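Local coordinates for protein dual oxidase maturation factor 1 (Mus musculus, PDB 6WXU) that probably supports the maturation of the dual oxidase DUOX1 and its transport from the endoplasmic reticulum to the plasma membrane, at residues 25-28 and 29-33; 35-38 and 39-43; 220-223 and 224-228; 235-239 and 240-244. All blocks are in the same frame, centred on the assembly; numbering follows the deposited sequence.

Contact 1: 25-28 and 29-33; sequences AVII and TIFLT. With PLC (diundecyl phosphatidyl choline), chain O.
Val26 and Ile30, one helical turn apart, lie side by side and point the same way, with Val26 CG1 4.0 Å from Ile30 CD1. The same i to i+4 pairing recurs at the next two positions. Ile27 CG2 rests 3.9 Å from Phe31 CD1, while Ile28 CG2 meets Leu32 CD1 on the surface. In Ile27 and Ile28, CG1 is anti to the carbonyl carbon (chi1 -65° in Ile27), which leaves CG2 anti to the backbone N and beside the carbonyl carbon, on the side where the following turn rises. The Phe31 ring turns its edge to its own helix, Ile27 O lying in the ring plane near CD1. Beneath these pairs run regular alpha-helical bonds, such as Ile30 N to Val26 O at 2.9 Å. Thr29 folds its hydroxyl back on the backbone: with chi1 at 54°, OG1 comes within 2.8 Å of Val26 O and 2.9 Å of Ala25 O, and its single proton could go to either. Thr33 OG1, by contrast, bonds to Thr29 O, which also accepts Thr33 N from the opposite face of its plane.

The phospholipid follows this side of the helix. Val26 CG1 lies near C3B of one acyl chain, while CG2 sits between C1' of the other and C1B of the first. Further along, Ile30 CD1 is 3.7 Å from C7B, and Thr29 OG1 is 3.5 Å from C7'. Away from the lipid, Ile27 packs on Ala69 and Phe31 on Leu61 and Ala65 of helix 50-72, while Ala25 meets Phe18 and Met20 in the preceding loop.

Contact 2: 35-38 and 39-43; sequences LVTF and IIILP
This contact belongs to the later part of helix 22-41, a predicted transmembrane helix, where the alpha-helical bonding gives way to a short 3-10 segment at Leu42 and Pro43. The change is visible in the hydrogen bonds. Ile39 N, Ile40 N and Ile41 N reach Leu35 O, Val36 O and Thr37 O at 2.9, 2.9 and 3.0 Å, each reasonably straight. Leu42 N still comes within 2.9 Å of Phe38 O, but its N-H...O angle is only 124° and the bond is weak. A second weak bond joins Leu42 N to Ile39 O, three residues back, in the 3-10 pattern.

The side chains above this backbone are apolar and touch lightly. Val36 and Ile40 cross obliquely, CG1 of Val36 lying 4.2 Å from CD1 of Ile40. CG1 of Ile40 is anti to its carbonyl carbon (chi1 -69°), so the extended chain runs back over the preceding turn and passes close to Val36 O. Ile39 adopts the same shape and brings CD1 to 4.3 Å from Leu35 CG. An i to i+3 pair completes the set: Ile41 CD1 sits at the edge of the Phe38 ring, near its plane, 4.4 Å from Phe38 CD1.

Thr37 OG1 bonds to Thr33 O one turn earlier. Leu35 and Phe38 turn to Val58 and Val57 of helix 50-72, whereas Thr37, Ile40 and Ile41 pack against side chains of another protein chain. Apolar side chains paired at i to i+3 and i to i+4 round a helix that passes into a 3-10 turn are consistent with the end of a membrane-spanning helix, as predicted here.

Contact 3: 220-223 and 224-228; sequences ALFF and FSMTT
Phe222 and Phe223, in the last turn of helix 203-224, meet Met226 in the type I beta turn of Phe224 to Thr227 that follows, and most of the backbone acceptors at this junction have a partner. Ala220 O takes Phe224 N at 3.0 Å in a nearly straight bond. Leu221 O takes Ser225 N at 2.9 Å, though at a more bent 142°. Beyond these two bonds the alpha pattern stops. Phe222 O accepts the hydroxyl of Ser225 instead: OG lies 3.1 Å away and above the carbonyl plane, not on a lone pair, a position it reaches because chi1 of 74° places it between the backbone N and the carbonyl carbon. Phe223 O receives Met226 N three residues on, a weak bond of 3.4 Å. The outgoing Met226 O is held in turn by Gln172 NE2 of helix 170-199.

Met226 also answers the two aromatic rings. Its SD is 4.9 Å from the centroid of the Phe222 ring, an oblique Met-aromatic contact. The chain then bends at chi3 (-50°) and carries CE to 4.2 Å from Phe223 CD1, so the thioether spans both phenylalanines. Phe224 instead leads its ring into the protein, where it meets Trp76 and Leu105. Ala220 and Phe223 pack on Met183 of helix 170-199, and Leu221 on Phe251, Thr254 and Leu255 of helix 249-273.

Inside the turn, Phe224 O is bonded weakly by Thr227 N and more firmly by the side chain of the same residue: Thr227 OG1 lies 2.9 Å from Phe224 O, nearly along the C=O axis.

Contact 4: 235-239 and 240-244; sequences PLRLG and TAVLH
The guanidinium group of Arg237 carries Val242 CG1 over one of its faces, toward the rim, with CG1 3.3 Å from NE and 3.7 Å from CZ. Bends at chi2 and chi3, both -72°, fold the arginine chain alongside the valine, so the two side chains run side by side. The contact is apolar carbon against a flat charged group.

The backbone between them is a tight reversal. Leu238 and Ala241 form a single antiparallel, hydrogen-bonded bridge: Leu238 N reaches Ala241 O at 2.8 Å and is almost straight, whereas the return bond from Ala241 N to Leu238 O is weak at 3.5 Å. Gly239 and Thr240 fill the corners of a type II' turn, Gly239 with the positive phi of 73° that glycine readily adopts. Away from Arg237, Leu243 meets both other leucines, its CB 3.9 Å from Leu236 CB and its CD1 3.8 Å from Leu238 CD1.

Thr240, at the tip, touches an N-acetylglucosamine. Leu236 and Leu243 pack on Leu157 of helix 152-159, Leu238 on its Pro153 and Tyr156, and Ala241 lies against Val81 and Ala83 of strand 77-86.

All four contacts are local and follow one another in series along the chain, without nesting or crossing. Contact 1 and contact 2 are successive portions of helix 22-41, their centres 15 Å apart, and both lean on helix 50-72. Neither closes a loop. Contact 3 comes much later, on the other side of the chain's centre from contact 1. It turns the chain out of helix 203-224 between helices 170-199 and 249-273. Contact 4, centred about 24 Å from the centre of contact 3 and not touching it, is the one place among the four where the chain doubles back on a beta bridge. It lies just before edge strand 245-247 and links helix 152-159 with strand 77-86 of the antiparallel sheet, predicted to be extracellular.

Contact 1: 25-28 and 29-33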
loop_
_atom_site.group_PDB
_atom_site.type_symbol
_atom_site.label_atom_id
_atom_site.label_comp_id
_atom_site.label_asym_id
_atom_site.label_seq_id
_atom_site.Cartn_x
_atom_site.Cartn_y
_atom_site.Cartn_z
ATOM N N ALA B 25 9.682 -22.707 18.676
ATOM C CA ALA B 25 8.896 -23.414 19.676
ATOM C C ALA B 25 8.084 -24.533 19.049
ATOM O O ALA B 25 7.889 -25.581 19.674
ATOM C CB ALA B 25 7.979 -22.438 20.407
ATOM N N VAL B 26 7.614 -24.338 17.816
ATOM C CA VAL B 26 6.885 -25.397 17.124
ATOM C C VAL B 26 7.768 -26.625 16.952
ATOM O O VAL B 26 7.356 -27.755 17.237
ATOM C CB VAL B 26 6.358 -24.887 15.772
ATOM C CG1 VAL B 26 5.817 -26.035 14.957
ATOM C CG2 VAL B 26 5.283 -23.854 15.993
ATOM N N ILE B 27 9.004 -26.420 16.497
ATOM C CA ILE B 27 9.919 -27.535 16.274
ATOM C C ILE B 27 10.247 -28.233 17.586
ATOM O O ILE B 27 10.247 -29.469 17.668
ATOM C CB ILE B 27 11.189 -27.035 15.565
ATOM C CG1 ILE B 27 10.840 -26.518 14.172
ATOM C CG2 ILE B 27 12.221 -28.130 15.494
ATOM C CD1 ILE B 27 11.980 -25.845 13.477
ATOM N N ILE B 28 10.526 -27.455 18.632
ATOM C CA ILE B 28 10.876 -28.051 19.916
ATOM C C ILE B 28 9.719 -28.880 20.458
ATOM O O ILE B 28 9.917 -29.995 20.954
ATOM C CB ILE B 28 11.307 -26.963 20.913
ATOM C CG1 ILE B 28 12.564 -26.258 20.414
ATOM C CG2 ILE B 28 11.558 -27.566 22.278
ATOM C CD1 ILE B 28 13.047 -25.179 21.342
ATOM N N THR B 29 8.493 -28.360 20.364
ATOM C CA THR B 29 7.349 -29.101 20.886
ATOM C C THR B 29 7.080 -30.359 20.071
ATOM O O THR B 29 6.741 -31.404 20.634
ATOM C CB THR B 29 6.105 -28.219 20.915
ATOM O OG1 THR B 29 5.885 -27.659 19.617
ATOM C CG2 THR B 29 6.268 -27.104 21.928
ATOM N N ILE B 30 7.227 -30.281 18.747
ATOM C CA ILE B 30 6.987 -31.450 17.905
ATOM C C ILE B 30 7.946 -32.575 18.269
ATOM O O ILE B 30 7.538 -33.727 18.471
ATOM C CB ILE B 30 7.108 -31.077 16.419
ATOM C CG1 ILE B 30 5.865 -30.324 15.953
ATOM C CG2 ILE B 30 7.324 -32.316 15.583
ATOM C CD1 ILE B 30 5.904 -29.963 14.493
ATOM N N PHE B 31 9.236 -32.261 18.367
ATOM C CA PHE B 31 10.193 -33.325 18.635
ATOM C C PHE B 31 10.157 -33.788 20.086
ATOM O O PHE B 31 10.438 -34.960 20.357
ATOM C CB PHE B 31 11.590 -32.882 18.217
ATOM C CG PHE B 31 11.799 -32.927 16.730
ATOM C CD1 PHE B 31 11.410 -31.871 15.928
ATOM C CD2 PHE B 31 12.348 -34.045 16.129
ATOM C CE1 PHE B 31 11.585 -31.921 14.560
ATOM C CE2 PHE B 31 12.526 -34.097 14.761
ATOM C CZ PHE B 31 12.143 -33.035 13.978
ATOM N N LEU B 32 9.771 -32.923 21.024
ATOM C CA LEU B 32 9.545 -33.401 22.385
ATOM C C LEU B 32 8.348 -34.340 22.445
ATOM O O LEU B 32 8.357 -35.320 23.198
ATOM C CB LEU B 32 9.349 -32.228 23.338
ATOM C CG LEU B 32 10.626 -31.549 23.821
ATOM C CD1 LEU B 32 10.295 -30.418 24.770
ATOM C CD2 LEU B 32 11.529 -32.561 24.494
ATOM N N THR B 33 7.308 -34.059 21.658
ATOM C CA THR B 33 6.152 -34.946 21.609
ATOM C C THR B 33 6.540 -36.317 21.071
ATOM O O THR B 33 6.145 -37.350 21.624
ATOM C CB THR B 33 5.056 -34.324 20.747
ATOM O OG1 THR B 33 4.584 -33.125 21.367
ATOM C CG2 THR B 33 3.905 -35.285 20.584
HETATM C C1 PLC O . 2.040 -18.115 14.148
HETATM C C2 PLC O . 2.351 -19.585 13.977
HETATM C C3 PLC O . 3.467 -19.759 12.995
HETATM C C4 PLC O . 5.290 -15.180 12.102
HETATM C C5 PLC O . 6.347 -16.291 12.037
HETATM C C6 PLC O . 7.541 -15.737 14.097
HETATM C C7 PLC O . 8.658 -16.876 12.428
HETATM C C8 PLC O . 8.082 -14.600 12.029
HETATM C "C'" PLC O . 2.007 -21.181 15.794
HETATM C "C1'" PLC O . 2.259 -21.759 17.149
HETATM C "C2'" PLC O . 1.142 -22.724 17.498
HETATM C "C3'" PLC O . 1.555 -24.064 18.099
HETATM C "C4'" PLC O . 1.511 -25.237 17.121
HETATM C "C5'" PLC O . 1.418 -26.455 18.004
HETATM C "C6'" PLC O . 2.162 -27.674 17.537
HETATM C "C7'" PLC O . 2.615 -28.403 18.791
HETATM C "C8'" PLC O . 2.541 -29.927 18.744
HETATM C "C9'" PLC O . 1.310 -30.508 19.428
HETATM C "CA'" PLC O . 1.501 -30.953 20.854
HETATM C "CB'" PLC O . 0.316 -31.752 21.306
HETATM C CB PLC O . 4.817 -21.650 12.208
HETATM C C1B PLC O . 4.954 -23.130 12.030
HETATM C C2B PLC O . 5.978 -23.471 10.971
HETATM C C3B PLC O . 6.563 -24.836 11.273
HETATM C C4B PLC O . 7.542 -25.218 10.194
HETATM C C5B PLC O . 7.466 -26.707 9.945
HETATM C C6B PLC O . 7.956 -27.424 11.176
HETATM C C7B PLC O . 7.297 -28.776 11.320
HETATM C C8B PLC O . 7.677 -29.693 10.180
HETATM C C9B PLC O . 7.714 -31.140 10.660
HETATM C CAA PLC O . 8.223 -32.052 9.570
HETATM C CBA PLC O . 7.926 -31.456 8.213
HETATM O "O'" PLC O . 1.160 -21.631 15.110
HETATM O OB PLC O . 5.583 -20.868 11.721
HETATM O O2 PLC O . 2.784 -20.120 15.225
HETATM O O3 PLC O . 3.737 -21.129 12.984
HETATM O O1P PLC O . 4.111 -15.870 14.568
HETATM O O2P PLC O . 2.026 -14.850 13.517
HETATM O O3P PLC O . 2.590 -17.290 13.135
HETATM O O4P PLC O . 3.935 -15.642 12.140
HETATM N N PLC O . 7.628 -15.857 12.639
HETATM P P PLC O . 3.114 -15.832 13.485
#

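Contact 2: 35-38 and 39-43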
loop_
_atom_site.group_PDB
_atom_site.type_symbol
_atom_site.label_atom_id
_atom_site.label_comp_id
_atom_site.label_asym_id
_atom_site.label_seq_id
_atom_site.Cartn_x
_atom_site.Cartn_y
_atom_site.Cartn_z
ATOM N N LEU B 35 9.491 -37.671 21.164
ATOM C CA LEU B 35 10.315 -38.326 22.174
ATOM C C LEU B 35 9.459 -38.921 23.286
ATOM O O LEU B 35 9.731 -40.029 23.763
ATOM C CB LEU B 35 11.324 -37.335 22.746
ATOM C CG LEU B 35 12.332 -37.910 23.735
ATOM C CD1 LEU B 35 13.254 -38.886 23.033
ATOM C CD2 LEU B 35 13.125 -36.798 24.393
ATOM N N VAL B 36 8.420 -38.201 23.712
ATOM C CA VAL B 36 7.545 -38.715 24.763
ATOM C C VAL B 36 6.800 -39.954 24.283
ATOM O O VAL B 36 6.637 -40.926 25.030
ATOM C CB VAL B 36 6.575 -37.617 25.233
ATOM C CG1 VAL B 36 5.448 -38.217 26.040
ATOM C CG2 VAL B 36 7.315 -36.589 26.059
ATOM N N THR B 37 6.340 -39.940 23.031
ATOM C CA THR B 37 5.656 -41.108 22.480
ATOM C C THR B 37 6.561 -42.333 22.495
ATOM O O THR B 37 6.151 -43.423 22.913
ATOM C CB THR B 37 5.181 -40.818 21.056
ATOM O OG1 THR B 37 4.160 -39.813 21.086
ATOM C CG2 THR B 37 4.626 -42.074 20.416
ATOM N N PHE B 38 7.805 -42.173 22.043
ATOM C CA PHE B 38 8.703 -43.320 22.013
ATOM C C PHE B 38 9.109 -43.760 23.414
ATOM O O PHE B 38 9.342 -44.952 23.639
ATOM C CB PHE B 38 9.924 -43.006 21.154
ATOM C CG PHE B 38 9.623 -42.971 19.682
ATOM C CD1 PHE B 38 8.742 -43.882 19.124
ATOM C CD2 PHE B 38 10.201 -42.021 18.861
ATOM C CE1 PHE B 38 8.453 -43.853 17.774
ATOM C CE2 PHE B 38 9.914 -41.987 17.508
ATOM C CZ PHE B 38 9.038 -42.905 16.967
ATOM N N ILE B 39 9.174 -42.835 24.372
ATOM C CA ILE B 39 9.429 -43.233 25.754
ATOM C C ILE B 39 8.265 -44.051 26.295
ATOM O O ILE B 39 8.455 -44.998 27.069
ATOM C CB ILE B 39 9.708 -41.996 26.628
ATOM C CG1 ILE B 39 11.091 -41.425 26.316
ATOM C CG2 ILE B 39 9.601 -42.339 28.104
ATOM C CD1 ILE B 39 11.474 -40.265 27.198
ATOM N N ILE B 40 7.041 -43.702 25.895
ATOM C CA ILE B 40 5.872 -44.472 26.313
ATOM C C ILE B 40 5.924 -45.881 25.739
ATOM O O ILE B 40 5.615 -46.860 26.427
ATOM C CB ILE B 40 4.578 -43.744 25.904
ATOM C CG1 ILE B 40 4.392 -42.475 26.729
ATOM C CG2 ILE B 40 3.380 -44.654 26.063
ATOM C CD1 ILE B 40 3.149 -41.710 26.368
ATOM N N ILE B 41 6.319 -46.007 24.470
ATOM C CA ILE B 41 6.416 -47.321 23.840
ATOM C C ILE B 41 7.588 -48.133 24.380
ATOM O O ILE B 41 7.543 -49.367 24.356
ATOM C CB ILE B 41 6.525 -47.160 22.312
ATOM C CG1 ILE B 41 5.290 -46.458 21.764
ATOM C CG2 ILE B 41 6.691 -48.498 21.620
ATOM C CD1 ILE B 41 5.264 -46.384 20.268
ATOM N N LEU B 42 8.620 -47.475 24.900
ATOM C CA LEU B 42 9.862 -48.155 25.272
ATOM C C LEU B 42 9.685 -49.389 26.154
ATOM O O LEU B 42 10.334 -50.407 25.874
ATOM C CB LEU B 42 10.802 -47.145 25.942
ATOM C CG LEU B 42 12.232 -47.631 26.147
ATOM C CD1 LEU B 42 12.895 -47.843 24.803
ATOM C CD2 LEU B 42 13.010 -46.640 26.985
ATOM N N PRO B 43 8.860 -49.384 27.223
ATOM C CA PRO B 43 8.779 -50.584 28.072
ATOM C C PRO B 43 8.216 -51.806 27.364
ATOM O O PRO B 43 8.120 -52.882 27.960
ATOM C CB PRO B 43 7.863 -50.141 29.219
ATOM C CG PRO B 43 8.008 -48.675 29.261
ATOM C CD PRO B 43 8.129 -48.259 27.830
#

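Contact 3: 220-223 and 224-228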
loop_
_atom_site.group_PDB
_atom_site.type_symbol
_atom_site.label_atom_id
_atom_site.label_comp_id
_atom_site.label_asym_id
_atom_site.label_seq_id
_atom_site.Cartn_x
_atom_site.Cartn_y
_atom_site.Cartn_z
ATOM N N ALA B 220 26.404 -26.237 2.866
ATOM C CA ALA B 220 25.722 -25.022 3.304
ATOM C C ALA B 220 26.678 -24.092 4.037
ATOM O O ALA B 220 26.629 -22.869 3.860
ATOM C CB ALA B 220 24.532 -25.372 4.190
ATOM N N LEU B 221 27.553 -24.655 4.873
ATOM C CA LEU B 221 28.567 -23.833 5.526
ATOM C C LEU B 221 29.469 -23.158 4.505
ATOM O O LEU B 221 29.794 -21.973 4.641
ATOM C CB LEU B 221 29.407 -24.673 6.480
ATOM C CG LEU B 221 28.743 -25.165 7.755
ATOM C CD1 LEU B 221 29.816 -25.488 8.758
ATOM C CD2 LEU B 221 27.802 -24.122 8.292
ATOM N N PHE B 222 29.897 -23.901 3.485
ATOM C CA PHE B 222 30.754 -23.317 2.458
ATOM C C PHE B 222 30.057 -22.176 1.733
ATOM O O PHE B 222 30.683 -21.162 1.412
ATOM C CB PHE B 222 31.190 -24.386 1.461
ATOM C CG PHE B 222 31.746 -23.824 0.189
ATOM C CD1 PHE B 222 33.039 -23.337 0.141
ATOM C CD2 PHE B 222 30.976 -23.777 -0.961
ATOM C CE1 PHE B 222 33.551 -22.817 -1.025
ATOM C CE2 PHE B 222 31.485 -23.255 -2.128
ATOM C CZ PHE B 222 32.773 -22.776 -2.160
ATOM N N PHE B 223 28.765 -22.328 1.451
ATOM C CA PHE B 223 28.042 -21.274 0.747
ATOM C C PHE B 223 27.917 -20.022 1.602
ATOM O O PHE B 223 28.141 -18.909 1.119
ATOM C CB PHE B 223 26.665 -21.764 0.319
ATOM C CG PHE B 223 26.664 -22.442 -1.009
ATOM C CD1 PHE B 223 26.815 -21.709 -2.165
ATOM C CD2 PHE B 223 26.523 -23.809 -1.102
ATOM C CE1 PHE B 223 26.822 -22.327 -3.388
ATOM C CE2 PHE B 223 26.530 -24.432 -2.324
ATOM C CZ PHE B 223 26.679 -23.690 -3.467
ATOM N N PHE B 224 27.559 -20.177 2.877
ATOM C CA PHE B 224 27.369 -18.991 3.701
ATOM C C PHE B 224 28.681 -18.336 4.097
ATOM O O PHE B 224 28.690 -17.139 4.390
ATOM C CB PHE B 224 26.577 -19.316 4.960
ATOM C CG PHE B 224 26.124 -18.098 5.712
ATOM C CD1 PHE B 224 24.979 -17.427 5.333
ATOM C CD2 PHE B 224 26.843 -17.621 6.791
ATOM C CE1 PHE B 224 24.561 -16.309 6.011
ATOM C CE2 PHE B 224 26.426 -16.501 7.472
ATOM C CZ PHE B 224 25.285 -15.846 7.081
ATOM N N SER B 225 29.787 -19.072 4.110
ATOM C CA SER B 225 31.047 -18.465 4.510
ATOM C C SER B 225 31.651 -17.577 3.432
ATOM O O SER B 225 32.746 -17.046 3.639
ATOM C CB SER B 225 32.053 -19.542 4.905
ATOM O OG SER B 225 32.542 -20.213 3.762
ATOM N N MET B 226 30.981 -17.403 2.295
ATOM C CA MET B 226 31.431 -16.488 1.255
ATOM C C MET B 226 30.931 -15.068 1.467
ATOM O O MET B 226 30.976 -14.264 0.534
ATOM C CB MET B 226 30.987 -16.982 -0.121
ATOM C CG MET B 226 31.631 -18.277 -0.558
ATOM S SD MET B 226 31.257 -18.670 -2.276
ATOM C CE MET B 226 29.481 -18.464 -2.294
ATOM N N THR B 227 30.446 -14.748 2.665
ATOM C CA THR B 227 29.964 -13.413 2.981
ATOM C C THR B 227 30.831 -12.682 3.990
ATOM O O THR B 227 30.801 -11.450 4.022
ATOM C CB THR B 227 28.535 -13.480 3.531
ATOM O OG1 THR B 227 28.536 -14.220 4.755
ATOM C CG2 THR B 227 27.623 -14.167 2.549
ATOM N N THR B 228 31.593 -13.406 4.809
ATOM C CA THR B 228 32.348 -12.770 5.883
ATOM C C THR B 228 33.397 -11.808 5.345
ATOM O O THR B 228 33.797 -10.871 6.044
ATOM C CB THR B 228 33.003 -13.836 6.757
ATOM O OG1 THR B 228 34.029 -14.504 6.013
ATOM C CG2 THR B 228 31.968 -14.850 7.192
#

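Contact 4: 235-239 and 240-244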
loop_
_atom_site.group_PDB
_atom_site.type_symbol
_atom_site.label_atom_id
_atom_site.label_comp_id
_atom_site.label_asym_id
_atom_site.label_seq_id
_atom_site.Cartn_x
_atom_site.Cartn_y
_atom_site.Cartn_z
ATOM N N PRO B 235 31.503 0.080 7.384
ATOM C CA PRO B 235 31.407 0.558 8.764
ATOM C C PRO B 235 29.994 0.452 9.309
ATOM O O PRO B 235 29.014 0.758 8.626
ATOM C CB PRO B 235 31.846 2.021 8.653
ATOM C CG PRO B 235 31.422 2.411 7.291
ATOM C CD PRO B 235 31.598 1.193 6.426
ATOM N N LEU B 236 29.902 0.011 10.560
ATOM C CA LEU B 236 28.637 -0.057 11.273
ATOM C C LEU B 236 28.716 0.787 12.536
ATOM O O LEU B 236 28.355 0.324 13.619
ATOM C CB LEU B 236 28.286 -1.502 11.611
ATOM C CG LEU B 236 27.912 -2.410 10.442
ATOM C CD1 LEU B 236 27.930 -3.854 10.876
ATOM C CD2 LEU B 236 26.548 -2.042 9.924
ATOM N N ARG B 237 29.209 2.014 12.408
ATOM C CA ARG B 237 29.371 2.888 13.559
ATOM C C ARG B 237 28.018 3.380 14.053
ATOM O O ARG B 237 27.193 3.849 13.266
ATOM C CB ARG B 237 30.250 4.077 13.193
ATOM C CG ARG B 237 31.407 3.727 12.292
ATOM C CD ARG B 237 32.446 2.948 13.041
ATOM N NE ARG B 237 33.170 3.787 13.985
ATOM C CZ ARG B 237 34.461 4.070 13.883
ATOM N NH1 ARG B 237 35.046 4.841 14.788
ATOM N NH2 ARG B 237 35.169 3.573 12.883
ATOM N N LEU B 238 27.792 3.281 15.362
ATOM C CA LEU B 238 26.580 3.786 16.007
ATOM C C LEU B 238 27.013 4.731 17.121
ATOM O O LEU B 238 27.124 4.330 18.280
ATOM C CB LEU B 238 25.735 2.651 16.547
ATOM C CG LEU B 238 25.019 1.762 15.543
ATOM C CD1 LEU B 238 24.837 0.388 16.132
ATOM C CD2 LEU B 238 23.680 2.364 15.194
ATOM N N GLY B 239 27.240 5.991 16.773
ATOM C CA GLY B 239 27.749 6.938 17.740
ATOM C C GLY B 239 29.207 6.694 18.062
ATOM O O GLY B 239 30.059 6.727 17.170
ATOM N N THR B 240 29.507 6.437 19.332
ATOM C CA THR B 240 30.870 6.200 19.786
ATOM C C THR B 240 31.250 4.727 19.793
ATOM O O THR B 240 32.336 4.387 20.274
ATOM C CB THR B 240 31.067 6.775 21.188
ATOM O OG1 THR B 240 29.840 6.677 21.920
ATOM C CG2 THR B 240 31.505 8.225 21.117
ATOM N N ALA B 241 30.396 3.850 19.277
ATOM C CA ALA B 241 30.623 2.416 19.329
ATOM C C ALA B 241 30.585 1.824 17.930
ATOM O O ALA B 241 29.782 2.242 17.093
ATOM C CB ALA B 241 29.581 1.728 20.208
ATOM N N VAL B 242 31.452 0.848 17.689
ATOM C CA VAL B 242 31.486 0.110 16.433
ATOM C C VAL B 242 30.866 -1.259 16.664
ATOM O O VAL B 242 30.910 -1.807 17.770
ATOM C CB VAL B 242 32.925 -0.006 15.893
ATOM C CG1 VAL B 242 33.661 1.289 16.109
ATOM C CG2 VAL B 242 33.661 -1.130 16.576
ATOM N N LEU B 243 30.267 -1.813 15.618
ATOM C CA LEU B 243 29.569 -3.088 15.698
ATOM C C LEU B 243 30.289 -4.092 14.811
ATOM O O LEU B 243 30.386 -3.895 13.597
ATOM C CB LEU B 243 28.107 -2.934 15.280
ATOM C CG LEU B 243 27.069 -3.914 15.822
ATOM C CD1 LEU B 243 25.690 -3.334 15.672
ATOM C CD2 LEU B 243 27.141 -5.219 15.090
ATOM N N HIS B 244 30.794 -5.160 15.418
ATOM C CA HIS B 244 31.497 -6.218 14.709
ATOM C C HIS B 244 30.662 -7.485 14.762
ATOM O O HIS B 244 30.150 -7.849 15.823
ATOM C CB HIS B 244 32.873 -6.470 15.324
ATOM C CG HIS B 244 33.842 -5.352 15.113
ATOM N ND1 HIS B 244 34.686 -4.902 16.103
ATOM C CD2 HIS B 244 34.109 -4.599 14.021
ATOM C CE1 HIS B 244 35.429 -3.917 15.632
ATOM N NE2 HIS B 244 35.098 -3.713 14.370
#